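Local coordinates for protein beta-agarase B (Zobellia galactanivorans, PDB 4ATF) that cleaves the beta-1,4-linkages of agarose at random within the chain, with retention of anomeric configuration, releasing mainly tetrameric agaro-oligosaccharides, at residues Asp140-Gly146 / Phe160-Ile166; Tyr145-Tyr149 / Thr192-Lys196. The protein carries 1 engineered substitution. All blocks are in the same frame, centred on the assembly; numbering follows the deposited sequence. Where two conformers were deposited one is given.

Contact 1 of 2, residues Asp140-Gly146 / Phe160-Ile166; sequences DILDAYG and FSKKVHI. Engineered in segment 140-146: Asp143 (natural residue Glu).
The imidazole of His165 meets the carboxylate of Asp143, an engineered residue, at its edge. ND1 gives a hydrogen bond of 2.9 Å to Asp143 OD2, which lies nearly in the ring plane and accepts through its anti lone pair. The carboxylate is turned 66° against the ring. Trp187 stacks on the imidazole, so the ring is held both at its edge and by a stack. His165 CG is anti to the backbone N (chi1 -173°), which lays its side chain alongside that of Asp143, the two pointing the same way. Asp140 OD2 is a looser neighbour, 3.9 Å from His165 ND1. The second ring pair is Tyr145 and Phe160. Their planes are inclined at 71° and their side chains run side by side, with CB of Tyr145 4.1 Å from CB of Phe160. Arg267 makes a cation-pi contact with Phe160, and the hydroxyl of Tyr145 is hydrogen-bonded to Gln264 NE2. Along the backbone, His165 N gives a hydrogen bond to Asp143 O at 2.8 Å, an antiparallel strand link. Further along, the strands part and a water fills in, accepting from Tyr145 N (2.9 Å) and donating to Lys163 O (2.8 Å). Ile141 and Leu142 form a classic beta bulge opposite Val128. The natural Glu at position 143 is probably the proton donor, and Glu138 the likely nucleophile. The run from Glu138 through Asp140 to position 143 matches the bulged catalytic strand of family GH16, here lining the agarose-binding cleft of the beta-jelly roll.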
loop_
_atom_site.group_PDB
_atom_site.type_symbol
_atom_site.label_atom_id
_atom_site.label_comp_id
_atom_site.label_asym_id
_atom_site.label_seq_id
_atom_site.Cartn_x
_atom_site.Cartn_y
_atom_site.Cartn_z
ATOM N N ASP A 140 4.553 -0.798 3.841
ATOM C CA ASP A 140 3.154 -0.387 3.595
ATOM C C ASP A 140 2.893 1.075 3.935
ATOM O O ASP A 140 3.425 1.575 4.926
ATOM C CB ASP A 140 2.234 -1.086 4.539
ATOM C CG ASP A 140 2.229 -2.537 4.391
ATOM O OD1 ASP A 140 2.681 -3.133 3.380
ATOM O OD2 ASP A 140 1.768 -3.075 5.418
ATOM N N ILE A 141 2.159 1.828 3.154
ATOM C CA ILE A 141 1.810 3.154 3.655
ATOM C C ILE A 141 0.317 3.062 4.043
ATOM O O ILE A 141 -0.137 3.479 5.171
ATOM C CB ILE A 141 2.125 4.230 2.595
ATOM C CG1 ILE A 141 3.649 4.275 2.348
ATOM C CG2 ILE A 141 1.576 5.639 3.006
ATOM C CD1 ILE A 141 4.007 4.979 1.039
ATOM N N LEU A 142 -0.440 2.395 3.181
ATOM C CA LEU A 142 -1.888 2.174 3.474
ATOM C C LEU A 142 -2.168 0.697 3.097
ATOM O O LEU A 142 -1.815 0.253 1.984
ATOM C CB LEU A 142 -2.777 3.044 2.584
ATOM C CG LEU A 142 -4.315 2.790 2.599
ATOM C CD1 LEU A 142 -4.922 2.925 4.013
ATOM C CD2 LEU A 142 -5.051 3.800 1.584
ATOM N N ASP A 143 -2.803 -0.050 3.975
ATOM C CA ASP A 143 -3.221 -1.406 3.619
ATOM C C ASP A 143 -4.491 -1.621 4.452
ATOM O O ASP A 143 -4.442 -1.728 5.709
ATOM C CB ASP A 143 -2.106 -2.449 3.933
ATOM C CG ASP A 143 -2.628 -3.935 3.866
ATOM O OD1 ASP A 143 -3.424 -4.360 3.028
ATOM O OD2 ASP A 143 -2.187 -4.747 4.655
ATOM N N ALA A 144 -5.650 -1.559 3.797
ATOM C CA ALA A 144 -6.943 -1.546 4.546
ATOM C C ALA A 144 -8.008 -2.292 3.790
ATOM O O ALA A 144 -8.044 -2.222 2.557
ATOM C CB ALA A 144 -7.423 -0.027 4.801
ATOM N N TYR A 145 -8.890 -2.957 4.539
ATOM C CA TYR A 145 -10.015 -3.763 4.024
ATOM C C TYR A 145 -11.242 -2.996 4.508
ATOM O O TYR A 145 -11.683 -3.169 5.645
ATOM C CB TYR A 145 -9.954 -5.208 4.613
ATOM C CG TYR A 145 -8.592 -5.827 4.365
ATOM C CD1 TYR A 145 -7.541 -5.621 5.269
ATOM C CD2 TYR A 145 -8.297 -6.555 3.182
ATOM C CE1 TYR A 145 -6.261 -6.140 5.049
ATOM C CE2 TYR A 145 -6.966 -7.105 2.976
ATOM C CZ TYR A 145 -5.984 -6.885 3.912
ATOM O OH TYR A 145 -4.670 -7.361 3.752
ATOM N N GLY A 146 -11.803 -2.112 3.680
ATOM C CA GLY A 146 -12.782 -1.149 4.203
ATOM C C GLY A 146 -14.258 -1.513 4.386
ATOM O O GLY A 146 -14.998 -0.703 4.964
ATOM N N PHE A 160 -12.632 -5.158 10.496
ATOM C CA PHE A 160 -11.735 -4.572 9.502
ATOM C C PHE A 160 -12.012 -3.126 9.067
ATOM O O PHE A 160 -11.036 -2.364 8.773
ATOM C CB PHE A 160 -11.741 -5.485 8.271
ATOM C CG PHE A 160 -11.058 -6.800 8.537
ATOM C CD1 PHE A 160 -9.655 -6.848 8.675
ATOM C CD2 PHE A 160 -11.802 -7.977 8.749
ATOM C CE1 PHE A 160 -8.994 -8.108 8.932
ATOM C CE2 PHE A 160 -11.136 -9.233 9.036
ATOM C CZ PHE A 160 -9.736 -9.285 9.104
ATOM N N SER A 161 -13.285 -2.734 8.988
ATOM C CA SER A 161 -13.635 -1.391 8.408
ATOM C C SER A 161 -13.044 -0.260 9.294
ATOM O O SER A 161 -12.855 0.868 8.829
ATOM C CB SER A 161 -15.143 -1.199 8.309
ATOM O OG SER A 161 -15.645 -0.900 9.575
ATOM N N LYS A 162 -12.749 -0.589 10.570
ATOM C CA LYS A 162 -12.217 0.405 11.519
ATOM C C LYS A 162 -10.696 0.287 11.677
ATOM O O LYS A 162 -10.122 0.935 12.522
ATOM C CB LYS A 162 -12.938 0.331 12.850
ATOM C CG LYS A 162 -14.475 0.713 12.710
ATOM C CD LYS A 162 -15.211 0.540 14.046
ATOM C CE LYS A 162 -16.593 1.118 13.880
ATOM N NZ LYS A 162 -17.494 0.723 14.963
ATOM N N LYS A 163 -10.025 -0.547 10.891
ATOM C CA LYS A 163 -8.528 -0.798 11.080
ATOM C C LYS A 163 -7.736 -0.456 9.832
ATOM O O LYS A 163 -8.197 -0.690 8.711
ATOM C CB LYS A 163 -8.205 -2.278 11.428
ATOM C CG LYS A 163 -8.705 -2.741 12.837
ATOM C CD LYS A 163 -8.274 -4.181 13.106
ATOM C CE LYS A 163 -8.680 -4.615 14.515
ATOM N NZ LYS A 163 -10.141 -4.377 14.833
ATOM N N VAL A 164 -6.563 0.164 9.996
ATOM C CA VAL A 164 -5.626 0.200 8.864
ATOM C C VAL A 164 -4.341 -0.504 9.275
ATOM O O VAL A 164 -3.876 -0.318 10.402
ATOM C CB VAL A 164 -5.338 1.606 8.316
ATOM C CG1 VAL A 164 -6.576 2.231 7.751
ATOM C CG2 VAL A 164 -4.639 2.493 9.354
ATOM N N HIS A 165 -3.815 -1.346 8.379
ATOM C CA HIS A 165 -2.663 -2.164 8.679
ATOM C C HIS A 165 -1.424 -1.368 8.297
ATOM O O HIS A 165 -1.301 -0.974 7.167
ATOM C CB HIS A 165 -2.730 -3.411 7.857
ATOM C CG HIS A 165 -1.673 -4.401 8.208
ATOM N ND1 HIS A 165 -1.015 -5.139 7.260
ATOM C CD2 HIS A 165 -1.144 -4.745 9.406
ATOM C CE1 HIS A 165 -0.125 -5.915 7.864
ATOM N NE2 HIS A 165 -0.198 -5.707 9.167
ATOM N N ILE A 166 -0.563 -1.078 9.243
ATOM C CA ILE A 166 0.622 -0.272 8.966
ATOM C C ILE A 166 1.841 -1.096 9.259
ATOM O O ILE A 166 2.183 -1.273 10.403
ATOM C CB ILE A 166 0.622 1.119 9.756
ATOM C CG1 ILE A 166 0.043 0.952 11.177
ATOM C CG2 ILE A 166 -0.246 2.154 8.960
ATOM C CD1 ILE A 166 0.167 2.233 12.046
HETATM O O HOH W 1 -2.322 1.120 6.425
HETATM O O HOH W 2 -8.626 -3.178 7.465
HETATM O O HOH W 3 -13.618 1.341 6.220
#

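Contact 2 of 2, residues Tyr145-Tyr149 / Thr192-Lys196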
loop_
_atom_site.group_PDB
_atom_site.type_symbol
_atom_site.label_atom_id
_atom_site.label_comp_id
_atom_site.label_asym_id
_atom_site.label_seq_id
_atom_site.Cartn_x
_atom_site.Cartn_y
_atom_site.Cartn_z
ATOM N N TYR A 145 -8.890 -2.957 4.539
ATOM C CA TYR A 145 -10.015 -3.763 4.024
ATOM C C TYR A 145 -11.242 -2.996 4.508
ATOM O O TYR A 145 -11.683 -3.169 5.645
ATOM C CB TYR A 145 -9.954 -5.208 4.613
ATOM C CG TYR A 145 -8.592 -5.827 4.365
ATOM C CD1 TYR A 145 -7.541 -5.621 5.269
ATOM C CD2 TYR A 145 -8.297 -6.555 3.182
ATOM C CE1 TYR A 145 -6.261 -6.140 5.049
ATOM C CE2 TYR A 145 -6.966 -7.105 2.976
ATOM C CZ TYR A 145 -5.984 -6.885 3.912
ATOM O OH TYR A 145 -4.670 -7.361 3.752
ATOM N N GLY A 146 -11.803 -2.112 3.680
ATOM C CA GLY A 146 -12.782 -1.149 4.203
ATOM C C GLY A 146 -14.258 -1.513 4.386
ATOM O O GLY A 146 -14.998 -0.703 4.964
ATOM N N ALA A 147 -14.715 -2.672 3.889
ATOM C CA ALA A 147 -16.182 -2.937 3.803
ATOM C C ALA A 147 -16.915 -2.804 5.147
ATOM O O ALA A 147 -16.403 -3.293 6.191
ATOM C CB ALA A 147 -16.480 -4.349 3.234
ATOM N N ASP A 148 -18.113 -2.210 5.121
ATOM C CA ASP A 148 -18.983 -2.273 6.325
ATOM C C ASP A 148 -19.472 -3.717 6.591
ATOM O O ASP A 148 -19.667 -4.112 7.757
ATOM C CB ASP A 148 -20.221 -1.406 6.106
ATOM C CG ASP A 148 -19.856 0.119 6.023
ATOM O OD1 ASP A 148 -18.854 0.548 6.698
ATOM O OD2 ASP A 148 -20.588 0.873 5.323
ATOM N N TYR A 149 -19.689 -4.479 5.511
ATOM C CA TYR A 149 -20.349 -5.783 5.615
ATOM C C TYR A 149 -19.756 -6.725 4.591
ATOM O O TYR A 149 -19.428 -6.269 3.498
ATOM C CB TYR A 149 -21.840 -5.615 5.315
ATOM C CG TYR A 149 -22.611 -6.914 5.521
ATOM C CD1 TYR A 149 -22.997 -7.346 6.796
ATOM C CD2 TYR A 149 -22.919 -7.745 4.423
ATOM C CE1 TYR A 149 -23.692 -8.579 6.965
ATOM C CE2 TYR A 149 -23.587 -8.959 4.594
ATOM C CZ TYR A 149 -23.973 -9.384 5.846
ATOM O OH TYR A 149 -24.644 -10.640 5.936
ATOM N N THR A 192 -12.673 5.659 13.791
ATOM C CA THR A 192 -12.932 6.041 12.383
ATOM C C THR A 192 -13.256 4.849 11.465
ATOM O O THR A 192 -12.546 3.821 11.521
ATOM C CB THR A 192 -11.673 6.729 11.804
ATOM O OG1 THR A 192 -11.354 7.804 12.675
ATOM C CG2 THR A 192 -11.930 7.292 10.411
ATOM N N VAL A 193 -14.293 5.002 10.631
ATOM C CA VAL A 193 -14.637 4.007 9.609
ATOM C C VAL A 193 -14.012 4.595 8.366
ATOM O O VAL A 193 -14.509 5.596 7.846
ATOM C CB VAL A 193 -16.203 3.820 9.398
ATOM C CG1 VAL A 193 -16.445 2.847 8.251
ATOM C CG2 VAL A 193 -16.905 3.230 10.671
ATOM N N TRP A 194 -12.933 3.969 7.905
ATOM C CA TRP A 194 -12.014 4.522 6.908
ATOM C C TRP A 194 -12.725 4.779 5.566
ATOM O O TRP A 194 -12.374 5.765 4.882
ATOM C CB TRP A 194 -10.745 3.634 6.746
ATOM C CG TRP A 194 -10.055 3.606 8.101
ATOM C CD1 TRP A 194 -10.071 2.582 8.974
ATOM C CD2 TRP A 194 -9.378 4.700 8.759
ATOM N NE1 TRP A 194 -9.441 2.941 10.142
ATOM C CE2 TRP A 194 -9.016 4.239 10.052
ATOM C CE3 TRP A 194 -9.072 6.024 8.391
ATOM C CZ2 TRP A 194 -8.336 5.032 10.986
ATOM C CZ3 TRP A 194 -8.387 6.830 9.309
ATOM C CH2 TRP A 194 -8.003 6.320 10.599
ATOM N N ASN A 195 -13.725 3.932 5.235
ATOM C CA ASN A 195 -14.362 4.031 3.904
ATOM C C ASN A 195 -15.253 5.323 3.717
ATOM O O ASN A 195 -15.693 5.640 2.590
ATOM C CB ASN A 195 -15.117 2.749 3.530
ATOM C CG ASN A 195 -16.405 2.562 4.328
ATOM O OD1 ASN A 195 -16.740 1.434 4.749
ATOM N ND2 ASN A 195 -17.150 3.627 4.504
ATOM N N LYS A 196 -15.465 6.095 4.791
ATOM C CA LYS A 196 -16.417 7.199 4.714
ATOM C C LYS A 196 -15.796 8.462 4.118
ATOM O O LYS A 196 -16.542 9.281 3.600
ATOM C CB LYS A 196 -17.022 7.513 6.090
ATOM C CG LYS A 196 -17.912 6.377 6.644
ATOM C CD LYS A 196 -18.668 6.821 7.868
ATOM C CE LYS A 196 -20.025 6.075 7.939
ATOM N NZ LYS A 196 -19.883 4.834 8.588
HETATM O O HOH W 3 -13.618 1.341 6.220
HETATM O O HOH W 4 -19.797 3.357 5.432
#
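One water ties Gly146 to Asn195. It donates to Gly146 O at 2.8 Å and also to Ser161 O, and it accepts from Asn195 N at 2.8 Å. The side chain of Asn195 comes up to the same carbonyl, its CB 3.7 Å from Gly146 O. With chi1 at 72°, CG sits between the backbone N and the carbonyl carbon, and the amide is brought near both Gly146 O and Asp148 OD1. The amide is probably turned over in the model; turned back, it may hydrogen-bond to these oxygens. The contact joins two connections of the GH16 jelly roll: the turn leaving the catalytic strand 137-145, and the short 3-10 segment 194-196 ahead of strand 199-207. The planes of the Asp148 carboxylate and the Asn195 amide are 66° apart. Putting an alanine at Asn195 removes the amide, and is likely to leave Gly146 O and Asp148 OD1 without this polar neighbour and Asp148 freer to turn. Val193 CG1 packs against Asp148 OD1 at 3.7 Å. A second water donates to Asp148 OD2 at 2.6 Å and takes a weak bond from Lys196 NZ.

The chain first runs through the catalytic strand 137-145, then turns out through 145-149. Contact 1 closes the excursion that holds strands 149-150 and 155-156 and helix 158-161, bringing strand 164-172 back beside the catalytic strand. Contact 2 starts from the same stretch, sharing Tyr145 and Gly146, but closes a longer loop ending at 192-196. The return of contact 1 at 160-166 comes before that of contact 2, so the longer loop takes in segment 160-166. They also touch: the backbone of Ser161 and the carbonyl of Lys162 probably hydrogen-bond to Trp194. Together they tie the cleft-lining strands to the connection that leads into strand 199-207.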